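Local coordinates for protein alcohol dehydrogenase IV (Corynebacterium glutamicum, PDB 3IV7) that probably reduces maleylacetate with a nicotinamide cofactor, as a member of the iron-containing alcohol dehydrogenase family, at residues A[267-272]-A[290-295]. Residues are numbered along the deposited sequence; the frame is centred on the assembly and turned at random.
Sequences VLAFNA and TALEGL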
loop_
_atom_site.group_PDB
_atom_site.type_symbol
_atom_site.label_atom_id
_atom_site.label_comp_id
_atom_site.label_asym_id
_atom_site.label_seq_id
_atom_site.Cartn_x
_atom_site.Cartn_y
_atom_site.Cartn_z
ATOM N N VAL A 267 17.225 9.076 -18.102
ATOM C CA VAL A 267 17.424 7.855 -17.293
ATOM C C VAL A 267 16.499 6.764 -17.796
ATOM O O VAL A 267 16.896 5.608 -17.889
ATOM C CB VAL A 267 17.215 8.087 -15.841
ATOM C CG1 VAL A 267 17.391 6.770 -15.078
ATOM C CG2 VAL A 267 18.197 9.180 -15.321
ATOM N N LEU A 268 15.289 7.134 -18.194
ATOM C CA LEU A 268 14.380 6.146 -18.770
ATOM C C LEU A 268 14.969 5.569 -20.050
ATOM O O LEU A 268 15.056 4.332 -20.202
ATOM C CB LEU A 268 13.028 6.738 -19.056
ATOM C CG LEU A 268 12.010 5.768 -19.644
ATOM C CD1 LEU A 268 11.846 4.520 -18.728
ATOM C CD2 LEU A 268 10.705 6.493 -19.832
ATOM N N ALA A 269 15.365 6.446 -20.972
ATOM C CA ALA A 269 15.963 6.020 -22.246
ATOM C C ALA A 269 17.149 5.119 -22.018
ATOM O O ALA A 269 17.314 4.117 -22.703
ATOM C CB ALA A 269 16.384 7.233 -23.066
ATOM N N PHE A 270 17.969 5.485 -21.039
ATOM C CA PHE A 270 19.213 4.776 -20.711
ATOM C C PHE A 270 18.966 3.357 -20.171
ATOM O O PHE A 270 19.596 2.408 -20.620
ATOM C CB PHE A 270 19.986 5.596 -19.658
ATOM C CG PHE A 270 21.290 4.972 -19.208
ATOM C CD1 PHE A 270 22.457 5.181 -19.926
ATOM C CD2 PHE A 270 21.364 4.272 -18.016
ATOM C CE1 PHE A 270 23.666 4.623 -19.500
ATOM C CE2 PHE A 270 22.581 3.724 -17.571
ATOM C CZ PHE A 270 23.718 3.894 -18.315
ATOM N N ASN A 271 18.057 3.235 -19.195
ATOM C CA ASN A 271 17.788 1.935 -18.511
ATOM C C ASN A 271 16.743 1.009 -19.141
ATOM O O ASN A 271 16.725 -0.194 -18.843
ATOM C CB ASN A 271 17.345 2.187 -17.077
ATOM C CG ASN A 271 18.485 2.301 -16.138
ATOM O OD1 ASN A 271 19.626 1.948 -16.468
ATOM N ND2 ASN A 271 18.195 2.743 -14.921
ATOM N N ALA A 272 15.854 1.569 -19.962
ATOM C CA ALA A 272 14.668 0.843 -20.439
ATOM C C ALA A 272 14.992 -0.498 -21.046
ATOM O O ALA A 272 14.436 -1.501 -20.645
ATOM C CB ALA A 272 13.883 1.682 -21.426
ATOM N N THR A 290 5.529 1.709 -25.822
ATOM C CA THR A 290 6.746 1.755 -25.044
ATOM C C THR A 290 6.620 2.807 -23.949
ATOM O O THR A 290 5.846 3.756 -24.068
ATOM C CB THR A 290 7.977 2.105 -25.914
ATOM O OG1 THR A 290 7.953 3.491 -26.248
ATOM C CG2 THR A 290 7.999 1.287 -27.167
ATOM N N ALA A 291 7.428 2.662 -22.914
ATOM C CA ALA A 291 7.417 3.593 -21.797
ATOM C C ALA A 291 7.891 4.970 -22.235
ATOM O O ALA A 291 7.342 6.004 -21.805
ATOM C CB ALA A 291 8.288 3.062 -20.677
ATOM N N LEU A 292 8.893 4.993 -23.101
ATOM C CA LEU A 292 9.494 6.265 -23.551
ATOM C C LEU A 292 8.545 7.064 -24.437
ATOM O O LEU A 292 8.460 8.261 -24.306
ATOM C CB LEU A 292 10.816 6.028 -24.270
ATOM C CG LEU A 292 11.645 7.297 -24.573
ATOM C CD1 LEU A 292 12.048 8.009 -23.310
ATOM C CD2 LEU A 292 12.869 6.949 -25.394
ATOM N N GLU A 293 7.819 6.417 -25.335
ATOM C CA GLU A 293 6.896 7.191 -26.159
ATOM C C GLU A 293 5.774 7.746 -25.268
ATOM O O GLU A 293 5.310 8.840 -25.476
ATOM C CB GLU A 293 6.346 6.390 -27.358
ATOM C CG GLU A 293 5.287 5.377 -27.051
ATOM C CD GLU A 293 4.905 4.516 -28.296
ATOM O OE1 GLU A 293 5.827 4.079 -29.025
ATOM O OE2 GLU A 293 3.689 4.279 -28.523
ATOM N N GLY A 294 5.382 6.997 -24.254
ATOM C CA GLY A 294 4.411 7.488 -23.307
ATOM C C GLY A 294 4.945 8.722 -22.593
ATOM O O GLY A 294 4.262 9.735 -22.508
ATOM N N LEU A 295 6.165 8.632 -22.064
ATOM C CA LEU A 295 6.762 9.764 -21.384
ATOM C C LEU A 295 6.920 10.956 -22.344
ATOM O O LEU A 295 6.623 12.079 -21.976
ATOM C CB LEU A 295 8.112 9.404 -20.752
ATOM C CG LEU A 295 8.822 10.564 -20.007
ATOM C CD1 LEU A 295 7.889 11.154 -18.905
ATOM C CD2 LEU A 295 10.115 10.063 -19.400
#
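L268 reaches across from helix 256-271 and lays one methyl, CD2, over the first turn of helix 291-301, where it overlaps A291, L292 and L295. CG anti to the backbone N (chi1 -179°), with chi2 near 55°, turns CD2 toward 291-295 and sets it 3.6 Å from CD2 of L295; the two leucine side chains lie alongside each other, pointing contrary ways. The same methyl sits 3.9 Å from L292 CA and 4.3 Å from A291 CB, so it rests on backbone as well as on side chains. A second, lighter touch comes from L292, whose CD2 ends 4.2 Å from A269 CB while its CD1 stays beside L268. The axes of 267-271 and 291-295 run nearly antiparallel (168°), 10.1 Å apart at closest approach. At the start of the second helix T290 is the N-cap: its OG1 accepts from E293 N at 3.1 Å, and E279 of helix 276-286 takes the N-H of A291. Around the leucines, I179 and L175 of helix 164-181 and W183 add further apolar surface, within the all-helical C-terminal part of the fold. Between the two segments the contact is van der Waals packing, with no hydrogen bond.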